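Local coordinates for protein arylalkylamine N-Acetyltransferase 2 (Aedes aegypti, PDB 4FD5) that probably transfers acyl groups from acyl-CoA to the amines of dopamine and serotonin, as a GNAT-family arylalkylamine N-acetyltransferase, at residues 25-31 with 135-139; 36-42 with 102-108; 165-171 with 215-221. One frame throughout, in Å; residues are numbered along the deposited sequence.

From the N terminus, helix 19-29 supplies the first half of contact 1 and helix 35-39 follows directly with the first half of contact 2. The chain then runs through the strands 66-69 and 75-85 to helix 103-116, where contact 2 closes. Contact 1 closes later, on strand 129-138, so the smaller loop sits within the larger one. The two also touch, through a probable hydrogen bond from N37 ND2 to F31 O. Contact 3 comes afterwards, opening on strand 166-171 and closing on strand 213-220. Contacts 1 and 3 meet neighbouring strands of one sheet, while contact 2 joins two helices; the centres of contacts 2 and 3 are about 24 Å apart.

Contact 1: 25-31 with 135-139; sequences HLRQTFF and ILSVD
H25 NE2 and S137 OG share a hydrogen bond of 2.8 Å; the direction of the proton is open. It fastens helix 19-29 across strand 129-138, a central strand of the GNAT fold's mixed sheet; the helix and strand segments meet at 70°. With CG anti to the backbone N (chi1 158°), the imidazole reaches the strand with its edge toward D139 N. T29 OG1 lies over one face of the ring and donates to H25 O at 2.9 Å, from above the carbonyl plane. On the other ring nitrogen, ND1, a water sits at 2.8 Å and donates to D139 OD2, so hydrogen bonds at both nitrogens fix the ring's rotation. D139 OD2 also pairs with R141, which by sequence probably opens the GNAT signature loop that binds the CoA pyrophosphate in relatives. Beyond S137 the contact turns apolar. L26 and I135 meet tip to tip, CD2 to CG2 at 3.9 Å, and F31 CE1 comes within 4.1 Å of I135 CD1, approaching at about a right angle. A CH-pi contact completes the surface: I135 CG2 stands 3.6 Å from the centroid of the F30 ring, only 11° off its normal.

Contact 2: 36-42 with 102-108; sequences LNKAVNL and DESFKKI
The backbones of V40 and S104 come closest, CA to CA 5.7 Å, with L36 opposite I108 one turn further along, so the two pieces run past each other in opposite senses. I108 fills the middle. Its CD1 lies 3.3 Å from N37 OD1 and also packs against V40 CG2 and L42 CD2, while its CG1 meets L36 CB at 4.0 Å. N37 ND2 is occupied by F31 O. V40 turns its CG2 onto S104 CB at 3.6 Å, and its CG1 rests on the extended chain of K107. A Schellman motif ends helix 35-39 here, with L42 N bonded to N37 O, N41 N to K38 O, and N41, at positive phi, as the C-prime residue. The turn carries L42 over to the start of helix 103-116, which belongs to the segment between the third and fourth strands of the GNAT sheet. A chi1 of -172° swings the isobutyl group of L42 across, setting CD1 against the helix start, 3.7 Å from F105 N, and CD2 at the edge of the F105 ring. D102 is the N-cap: its OD1 accepts from F105 N at 3.1 Å along an almost straight line (174°), met from above the carboxylate plane. H49 bonds to its OD2. One water, 2.8 Å from N41 O and 3.0 Å from S104 OG, joins that carbonyl to the serine hydroxyl.

Contact 3: 165-171 with 215-221; sequences QVMKTDA and KIMCKVI
The carboxylate of D170 has I216 CG1 over one face, 3.6 Å from OD1, while I216 CG2 reaches OD1 obliquely at 3.5 Å; the two side chains lie side by side, pointing the same way. At its edge K168 NZ meets OD1 on the syn side at 2.6 Å, only 16° out of plane, in a salt bridge with a weak second bond to OD2. The extended lysine chain rests CE on I216 CG2 at 4.0 Å, and a bend at chi4 (-79°) then swings NZ onto the carboxylate. N116 bonds to both K168 NZ and D170 OD2. These side chains project from two antiparallel strands, 166-171 and 213-220, linked by seven backbone hydrogen bonds. The M167-K219, T169-M217 and A171-K215 pairs each bond in both directions; M167 N reaches K219 O at 2.9 Å in the carbonyl plane. The seventh, from I221 N to Q165 O, extends the pairing beyond the strand end. In the GNAT fold this is the fifth strand paired with the last, which lies between it and strand 186-192. On the face carrying M167, its SD touches I221 CG2 at 3.8 Å, the two side chains at about a right angle. T169 OG1 bonds to I133 O on the other neighbouring strand. V166, K168 and I216 turn their backbone bonds outward to the flanking strands. D170 probably offsets the charge of the buried K168 ammonium, and N116 OD1 adds a hydrogen bond, beside apolar I216 and L121.

Contact 1: 25-31 with 135-139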
loop_
_atom_site.group_PDB
_atom_site.type_symbol
_atom_site.label_atom_id
_atom_site.label_comp_id
_atom_site.label_asym_id
_atom_site.label_seq_id
_atom_site.Cartn_x
_atom_site.Cartn_y
_atom_site.Cartn_z
ATOM N N HIS A 25 5.111 -7.702 -12.111
ATOM C CA HIS A 25 3.748 -7.160 -12.260
ATOM C C HIS A 25 3.769 -5.720 -11.764
ATOM O O HIS A 25 3.270 -4.811 -12.449
ATOM C CB HIS A 25 2.712 -8.012 -11.506
ATOM C CG HIS A 25 1.430 -7.290 -11.164
ATOM N ND1 HIS A 25 0.346 -7.223 -12.019
ATOM C CD2 HIS A 25 1.056 -6.621 -10.043
ATOM C CE1 HIS A 25 -0.635 -6.537 -11.441
ATOM N NE2 HIS A 25 -0.228 -6.163 -10.244
ATOM N N LEU A 26 4.392 -5.494 -10.606
ATOM C CA LEU A 26 4.380 -4.143 -10.043
ATOM C C LEU A 26 5.127 -3.190 -10.985
ATOM O O LEU A 26 4.619 -2.107 -11.323
ATOM C CB LEU A 26 4.934 -4.123 -8.607
ATOM C CG LEU A 26 4.087 -4.927 -7.602
ATOM C CD1 LEU A 26 4.749 -5.036 -6.228
ATOM C CD2 LEU A 26 2.673 -4.334 -7.466
ATOM N N ARG A 27 6.290 -3.623 -11.475
ATOM C CA ARG A 27 7.081 -2.760 -12.339
ATOM C C ARG A 27 6.256 -2.356 -13.527
ATOM O O ARG A 27 6.376 -1.236 -14.019
ATOM C CB ARG A 27 8.310 -3.483 -12.868
ATOM C CG ARG A 27 9.386 -3.689 -11.861
ATOM C CD ARG A 27 10.679 -4.113 -12.561
ATOM N NE ARG A 27 11.647 -4.594 -11.587
ATOM C CZ ARG A 27 11.843 -5.880 -11.302
ATOM N NH1 ARG A 27 11.151 -6.827 -11.933
ATOM N NH2 ARG A 27 12.745 -6.224 -10.390
ATOM N N GLN A 28 5.426 -3.279 -13.997
ATOM C CA GLN A 28 4.784 -3.058 -15.276
ATOM C C GLN A 28 3.489 -2.319 -15.083
ATOM O O GLN A 28 3.057 -1.583 -15.976
ATOM C CB GLN A 28 4.527 -4.373 -16.010
ATOM C CG GLN A 28 5.785 -5.054 -16.522
ATOM C CD GLN A 28 6.478 -4.266 -17.619
ATOM O OE1 GLN A 28 5.837 -3.530 -18.378
ATOM N NE2 GLN A 28 7.793 -4.414 -17.704
ATOM N N THR A 29 2.861 -2.489 -13.922
ATOM C CA THR A 29 1.475 -2.042 -13.856
ATOM C C THR A 29 1.208 -1.037 -12.762
ATOM O O THR A 29 0.221 -0.294 -12.827
ATOM C CB THR A 29 0.465 -3.218 -13.708
ATOM O OG1 THR A 29 0.589 -3.803 -12.409
ATOM C CG2 THR A 29 0.689 -4.278 -14.757
ATOM N N PHE A 30 2.086 -1.001 -11.766
ATOM C CA PHE A 30 1.752 -0.302 -10.542
ATOM C C PHE A 30 2.655 0.866 -10.192
ATOM O O PHE A 30 2.178 1.966 -9.981
ATOM C CB PHE A 30 1.693 -1.266 -9.356
ATOM C CG PHE A 30 1.336 -0.592 -8.069
ATOM C CD1 PHE A 30 0.006 -0.320 -7.761
ATOM C CD2 PHE A 30 2.322 -0.205 -7.174
ATOM C CE1 PHE A 30 -0.333 0.309 -6.587
ATOM C CE2 PHE A 30 1.986 0.425 -5.988
ATOM C CZ PHE A 30 0.653 0.688 -5.693
ATOM N N PHE A 31 3.957 0.611 -10.105
ATOM C CA PHE A 31 4.879 1.556 -9.483
ATOM C C PHE A 31 4.818 2.946 -10.124
ATOM O O PHE A 31 4.723 3.942 -9.424
ATOM C CB PHE A 31 6.315 1.030 -9.558
ATOM C CG PHE A 31 6.638 -0.078 -8.572
ATOM C CD1 PHE A 31 6.090 -0.097 -7.297
ATOM C CD2 PHE A 31 7.530 -1.081 -8.930
ATOM C CE1 PHE A 31 6.418 -1.102 -6.395
ATOM C CE2 PHE A 31 7.873 -2.090 -8.027
ATOM C CZ PHE A 31 7.304 -2.108 -6.766
ATOM N N ILE A 135 0.004 -2.420 -0.893
ATOM C CA ILE A 135 -0.235 -2.220 -2.316
ATOM C C ILE A 135 -1.473 -2.989 -2.736
ATOM O O ILE A 135 -1.636 -4.141 -2.351
ATOM C CB ILE A 135 0.947 -2.729 -3.172
ATOM C CG1 ILE A 135 2.157 -1.814 -2.977
ATOM C CG2 ILE A 135 0.550 -2.799 -4.641
ATOM C CD1 ILE A 135 3.352 -2.201 -3.842
ATOM N N LEU A 136 -2.346 -2.352 -3.517
ATOM C CA LEU A 136 -3.469 -3.042 -4.149
ATOM C C LEU A 136 -3.383 -2.720 -5.633
ATOM O O LEU A 136 -3.453 -1.545 -6.025
ATOM C CB LEU A 136 -4.801 -2.547 -3.564
ATOM C CG LEU A 136 -6.089 -3.082 -4.195
ATOM C CD1 LEU A 136 -6.174 -4.597 -4.058
ATOM C CD2 LEU A 136 -7.272 -2.409 -3.535
ATOM N N SER A 137 -3.223 -3.757 -6.449
ATOM C CA SER A 137 -2.886 -3.572 -7.865
ATOM C C SER A 137 -3.619 -4.606 -8.713
ATOM O O SER A 137 -3.637 -5.783 -8.364
ATOM C CB SER A 137 -1.364 -3.744 -8.051
ATOM O OG SER A 137 -1.012 -3.627 -9.419
ATOM N N VAL A 138 -4.256 -4.171 -9.805
ATOM C CA VAL A 138 -4.924 -5.100 -10.710
ATOM C C VAL A 138 -4.516 -4.763 -12.138
ATOM O O VAL A 138 -4.628 -3.613 -12.561
ATOM C CB VAL A 138 -6.464 -5.017 -10.587
ATOM C CG1 VAL A 138 -7.149 -5.970 -11.601
ATOM C CG2 VAL A 138 -6.896 -5.324 -9.169
ATOM N N ASP A 139 -4.008 -5.763 -12.849
ATOM C CA ASP A 139 -3.562 -5.639 -14.233
ATOM C C ASP A 139 -4.734 -5.169 -15.108
ATOM O O ASP A 139 -5.853 -5.656 -14.953
ATOM C CB ASP A 139 -3.046 -7.004 -14.711
ATOM C CG ASP A 139 -2.399 -6.943 -16.083
ATOM O OD1 ASP A 139 -3.098 -6.592 -17.055
ATOM O OD2 ASP A 139 -1.190 -7.260 -16.202
HETATM O O HOH W 1 0.340 -8.542 -14.510
#

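Contact 2: 36-42 with 102-108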
loop_
_atom_site.group_PDB
_atom_site.type_symbol
_atom_site.label_atom_id
_atom_site.label_comp_id
_atom_site.label_asym_id
_atom_site.label_seq_id
_atom_site.Cartn_x
_atom_site.Cartn_y
_atom_site.Cartn_z
ATOM N N LEU A 36 1.512 9.224 -5.869
ATOM C CA LEU A 36 2.691 9.950 -5.370
ATOM C C LEU A 36 3.948 9.674 -6.196
ATOM O O LEU A 36 4.692 10.597 -6.537
ATOM C CB LEU A 36 2.954 9.656 -3.895
ATOM C CG LEU A 36 1.783 9.932 -2.946
ATOM C CD1 LEU A 36 2.240 9.741 -1.517
ATOM C CD2 LEU A 36 1.212 11.333 -3.168
ATOM N N ASN A 37 4.188 8.405 -6.510
ATOM C CA ASN A 37 5.306 8.042 -7.367
ATOM C C ASN A 37 5.259 8.830 -8.660
ATOM O O ASN A 37 6.271 9.350 -9.121
ATOM C CB ASN A 37 5.269 6.549 -7.688
ATOM C CG ASN A 37 5.517 5.683 -6.478
ATOM O OD1 ASN A 37 5.843 6.174 -5.402
ATOM N ND2 ASN A 37 5.372 4.376 -6.653
ATOM N N LYS A 38 4.071 8.923 -9.247
ATOM C CA LYS A 38 3.924 9.626 -10.512
ATOM C C LYS A 38 4.149 11.132 -10.329
ATOM O O LYS A 38 4.806 11.773 -11.151
ATOM C CB LYS A 38 2.548 9.358 -11.126
ATOM C CG LYS A 38 2.391 9.928 -12.528
ATOM C CD LYS A 38 0.982 9.775 -13.051
ATOM C CE LYS A 38 0.645 8.330 -13.324
ATOM N NZ LYS A 38 -0.601 8.215 -14.140
ATOM N N ALA A 39 3.596 11.686 -9.255
ATOM C CA ALA A 39 3.750 13.116 -8.975
ATOM C C ALA A 39 5.211 13.581 -8.920
ATOM O O ALA A 39 5.531 14.690 -9.353
ATOM C CB ALA A 39 3.024 13.488 -7.682
ATOM N N VAL A 40 6.098 12.753 -8.381
ATOM C CA VAL A 40 7.501 13.157 -8.256
ATOM C C VAL A 40 8.440 12.440 -9.224
ATOM O O VAL A 40 9.665 12.428 -9.028
ATOM C CB VAL A 40 8.005 13.044 -6.810
ATOM C CG1 VAL A 40 7.245 14.026 -5.909
ATOM C CG2 VAL A 40 7.880 11.615 -6.310
ATOM N N ASN A 41 7.861 11.850 -10.266
ATOM C CA ASN A 41 8.638 11.198 -11.312
ATOM C C ASN A 41 9.623 10.188 -10.741
ATOM O O ASN A 41 10.788 10.140 -11.135
ATOM C CB ASN A 41 9.376 12.250 -12.148
ATOM C CG ASN A 41 8.434 13.261 -12.766
ATOM O OD1 ASN A 41 7.667 12.930 -13.669
ATOM N ND2 ASN A 41 8.477 14.497 -12.278
ATOM N N LEU A 42 9.145 9.367 -9.816
ATOM C CA LEU A 42 10.017 8.432 -9.120
ATOM C C LEU A 42 10.599 7.393 -10.062
ATOM O O LEU A 42 11.768 7.017 -9.949
ATOM C CB LEU A 42 9.259 7.751 -7.981
ATOM C CG LEU A 42 10.080 6.874 -7.040
ATOM C CD1 LEU A 42 11.112 7.698 -6.304
ATOM C CD2 LEU A 42 9.161 6.190 -6.044
ATOM N N ASP A 102 17.590 9.318 -2.603
ATOM C CA ASP A 102 16.600 9.611 -3.619
ATOM C C ASP A 102 15.678 10.694 -3.068
ATOM O O ASP A 102 14.822 10.412 -2.232
ATOM C CB ASP A 102 15.804 8.337 -3.937
ATOM C CG ASP A 102 14.931 8.476 -5.176
ATOM O OD1 ASP A 102 14.250 9.511 -5.321
ATOM O OD2 ASP A 102 14.929 7.545 -6.015
ATOM N N GLU A 103 15.881 11.929 -3.523
ATOM C CA GLU A 103 15.061 13.080 -3.125
ATOM C C GLU A 103 13.554 12.818 -3.168
ATOM O O GLU A 103 12.808 13.138 -2.223
ATOM C CB GLU A 103 15.330 14.224 -4.095
ATOM C CG GLU A 103 16.107 15.382 -3.562
ATOM C CD GLU A 103 16.178 16.493 -4.591
ATOM O OE1 GLU A 103 16.710 16.240 -5.694
ATOM O OE2 GLU A 103 15.678 17.607 -4.311
ATOM N N SER A 104 13.113 12.267 -4.293
ATOM C CA SER A 104 11.691 12.037 -4.550
ATOM C C SER A 104 11.117 11.021 -3.556
ATOM O O SER A 104 10.054 11.226 -2.907
ATOM C CB SER A 104 11.512 11.515 -5.977
ATOM O OG SER A 104 11.937 12.472 -6.937
ATOM N N PHE A 105 11.840 9.915 -3.425
ATOM C CA PHE A 105 11.438 8.883 -2.484
ATOM C C PHE A 105 11.326 9.480 -1.088
ATOM O O PHE A 105 10.367 9.222 -0.363
ATOM C CB PHE A 105 12.430 7.724 -2.494
ATOM C CG PHE A 105 11.989 6.558 -1.663
ATOM C CD1 PHE A 105 12.372 6.456 -0.336
ATOM C CD2 PHE A 105 11.174 5.577 -2.200
ATOM C CE1 PHE A 105 11.960 5.388 0.442
ATOM C CE2 PHE A 105 10.759 4.499 -1.424
ATOM C CZ PHE A 105 11.153 4.410 -0.107
ATOM N N LYS A 106 12.301 10.298 -0.714
ATOM C CA LYS A 106 12.277 10.912 0.606
ATOM C C LYS A 106 11.035 11.786 0.818
ATOM O O LYS A 106 10.486 11.816 1.918
ATOM C CB LYS A 106 13.547 11.718 0.845
ATOM C CG LYS A 106 13.654 12.264 2.245
ATOM C CD LYS A 106 14.983 12.991 2.446
ATOM C CE LYS A 106 14.942 13.919 3.674
ATOM N NZ LYS A 106 16.195 14.723 3.824
ATOM N N LYS A 107 10.603 12.498 -0.224
ATOM C CA LYS A 107 9.360 13.278 -0.111
ATOM C C LYS A 107 8.173 12.386 0.266
ATOM O O LYS A 107 7.354 12.722 1.162
ATOM C CB LYS A 107 9.046 13.974 -1.427
ATOM C CG LYS A 107 10.076 15.024 -1.813
ATOM C CD LYS A 107 9.697 15.664 -3.130
ATOM C CE LYS A 107 10.699 16.751 -3.513
ATOM N NZ LYS A 107 10.514 17.174 -4.920
ATOM N N ILE A 108 8.079 11.257 -0.436
ATOM C CA ILE A 108 6.989 10.307 -0.151
ATOM C C ILE A 108 7.078 9.718 1.272
ATOM O O ILE A 108 6.104 9.746 2.052
ATOM C CB ILE A 108 6.984 9.171 -1.185
ATOM C CG1 ILE A 108 6.698 9.737 -2.578
ATOM C CG2 ILE A 108 5.957 8.097 -0.798
ATOM C CD1 ILE A 108 6.979 8.757 -3.698
HETATM O O HOH W 2 12.580 11.904 -9.826
HETATM O O HOH W 3 13.621 8.886 -8.474
#

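Contact 3: 165-171 with 215-221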
loop_
_atom_site.group_PDB
_atom_site.type_symbol
_atom_site.label_atom_id
_atom_site.label_comp_id
_atom_site.label_asym_id
_atom_site.label_seq_id
_atom_site.Cartn_x
_atom_site.Cartn_y
_atom_site.Cartn_z
ATOM N N GLN A 165 -6.874 -8.311 14.653
ATOM C CA GLN A 165 -8.119 -7.649 15.007
ATOM C C GLN A 165 -8.279 -6.309 14.302
ATOM O O GLN A 165 -9.375 -5.763 14.244
ATOM C CB GLN A 165 -8.181 -7.418 16.512
ATOM C CG GLN A 165 -8.125 -8.685 17.328
ATOM C CD GLN A 165 -8.139 -8.389 18.803
ATOM O OE1 GLN A 165 -9.192 -8.403 19.433
ATOM N NE2 GLN A 165 -6.974 -8.099 19.360
ATOM N N VAL A 166 -7.174 -5.779 13.789
ATOM C CA VAL A 166 -7.215 -4.476 13.128
ATOM C C VAL A 166 -6.452 -4.488 11.810
ATOM O O VAL A 166 -5.328 -4.997 11.728
ATOM C CB VAL A 166 -6.673 -3.370 14.036
ATOM C CG1 VAL A 166 -6.591 -2.039 13.279
ATOM C CG2 VAL A 166 -7.554 -3.224 15.277
ATOM N N MET A 167 -7.065 -3.913 10.780
ATOM C CA MET A 167 -6.385 -3.705 9.508
ATOM C C MET A 167 -6.252 -2.216 9.233
ATOM O O MET A 167 -7.078 -1.423 9.682
ATOM C CB MET A 167 -7.165 -4.342 8.361
ATOM C CG MET A 167 -7.453 -5.838 8.501
ATOM S SD MET A 167 -8.441 -6.460 7.133
ATOM C CE MET A 167 -7.195 -6.706 5.864
ATOM N N LYS A 168 -5.228 -1.857 8.464
ATOM C CA LYS A 168 -4.894 -0.450 8.230
ATOM C C LYS A 168 -4.408 -0.303 6.807
ATOM O O LYS A 168 -3.774 -1.210 6.281
ATOM C CB LYS A 168 -3.778 -0.039 9.206
ATOM C CG LYS A 168 -3.116 1.317 8.957
ATOM C CD LYS A 168 -1.939 1.504 9.925
ATOM C CE LYS A 168 -1.338 2.911 9.852
ATOM N NZ LYS A 168 -0.432 3.075 8.687
ATOM N N THR A 169 -4.700 0.829 6.168
ATOM C CA THR A 169 -4.074 1.120 4.884
ATOM C C THR A 169 -3.827 2.622 4.751
ATOM O O THR A 169 -4.660 3.431 5.167
ATOM C CB THR A 169 -4.907 0.576 3.690
ATOM O OG1 THR A 169 -4.143 0.649 2.480
ATOM C CG2 THR A 169 -6.190 1.378 3.510
ATOM N N ASP A 170 -2.681 2.991 4.184
ATOM C CA ASP A 170 -2.383 4.389 3.923
ATOM C C ASP A 170 -2.638 4.597 2.433
ATOM O O ASP A 170 -1.754 4.401 1.597
ATOM C CB ASP A 170 -0.934 4.725 4.321
ATOM C CG ASP A 170 -0.647 4.462 5.807
ATOM O OD1 ASP A 170 -1.595 4.148 6.570
ATOM O OD2 ASP A 170 0.534 4.547 6.209
ATOM N N ALA A 171 -3.874 4.972 2.123
ATOM C CA ALA A 171 -4.397 4.956 0.782
ATOM C C ALA A 171 -4.143 6.294 0.127
ATOM O O ALA A 171 -4.710 7.306 0.529
ATOM C CB ALA A 171 -5.877 4.659 0.812
ATOM N N LYS A 215 -5.403 9.248 2.615
ATOM C CA LYS A 215 -6.244 8.898 3.758
ATOM C C LYS A 215 -5.640 7.704 4.469
ATOM O O LYS A 215 -5.381 6.685 3.835
ATOM C CB LYS A 215 -7.665 8.549 3.317
ATOM C CG LYS A 215 -8.401 9.661 2.585
ATOM C CD LYS A 215 -9.858 9.273 2.314
ATOM C CE LYS A 215 -10.592 10.399 1.592
ATOM N NZ LYS A 215 -12.040 10.093 1.453
ATOM N N ILE A 216 -5.387 7.840 5.768
ATOM C CA ILE A 216 -5.061 6.685 6.598
ATOM C C ILE A 216 -6.366 6.117 7.151
ATOM O O ILE A 216 -7.119 6.821 7.865
ATOM C CB ILE A 216 -4.091 7.015 7.734
ATOM C CG1 ILE A 216 -2.761 7.505 7.158
ATOM C CG2 ILE A 216 -3.885 5.796 8.632
ATOM C CD1 ILE A 216 -1.757 7.896 8.226
ATOM N N MET A 217 -6.617 4.858 6.794
ATOM C CA MET A 217 -7.918 4.237 6.981
ATOM C C MET A 217 -7.752 2.933 7.729
ATOM O O MET A 217 -6.728 2.262 7.600
ATOM C CB MET A 217 -8.579 3.970 5.621
ATOM C CG MET A 217 -8.669 5.216 4.740
ATOM S SD MET A 217 -9.402 4.943 3.117
ATOM C CE MET A 217 -11.148 4.895 3.558
ATOM N N CYS A 218 -8.751 2.568 8.519
ATOM C CA CYS A 218 -8.643 1.321 9.268
ATOM C C CYS A 218 -9.976 0.610 9.492
ATOM O O CYS A 218 -11.048 1.184 9.320
ATOM C CB CYS A 218 -7.933 1.560 10.599
ATOM S SG CYS A 218 -8.937 2.485 11.767
ATOM N N LYS A 219 -9.893 -0.657 9.861
ATOM C CA LYS A 219 -11.087 -1.452 10.097
ATOM C C LYS A 219 -10.831 -2.393 11.260
ATOM O O LYS A 219 -9.812 -3.084 11.287
ATOM C CB LYS A 219 -11.445 -2.262 8.847
ATOM C CG LYS A 219 -12.744 -3.034 8.967
ATOM C CD LYS A 219 -13.032 -3.884 7.749
ATOM C CE LYS A 219 -14.394 -4.563 7.932
ATOM N NZ LYS A 219 -14.739 -5.487 6.833
ATOM N N VAL A 220 -11.748 -2.413 12.223
ATOM C CA VAL A 220 -11.717 -3.441 13.254
ATOM C C VAL A 220 -12.413 -4.678 12.698
ATOM O O VAL A 220 -13.573 -4.605 12.269
ATOM C CB VAL A 220 -12.418 -2.992 14.547
ATOM C CG1 VAL A 220 -12.443 -4.166 15.547
ATOM C CG2 VAL A 220 -11.699 -1.802 15.137
ATOM N N ILE A 221 -11.705 -5.804 12.685
ATOM C CA ILE A 221 -12.216 -7.004 12.027
ATOM C C ILE A 221 -12.606 -8.121 12.993
ATOM O O ILE A 221 -13.376 -9.011 12.634
ATOM C CB ILE A 221 -11.238 -7.540 10.959
ATOM C CG1 ILE A 221 -9.883 -7.876 11.576
ATOM C CG2 ILE A 221 -11.095 -6.531 9.813
ATOM C CD1 ILE A 221 -8.967 -8.674 10.622
#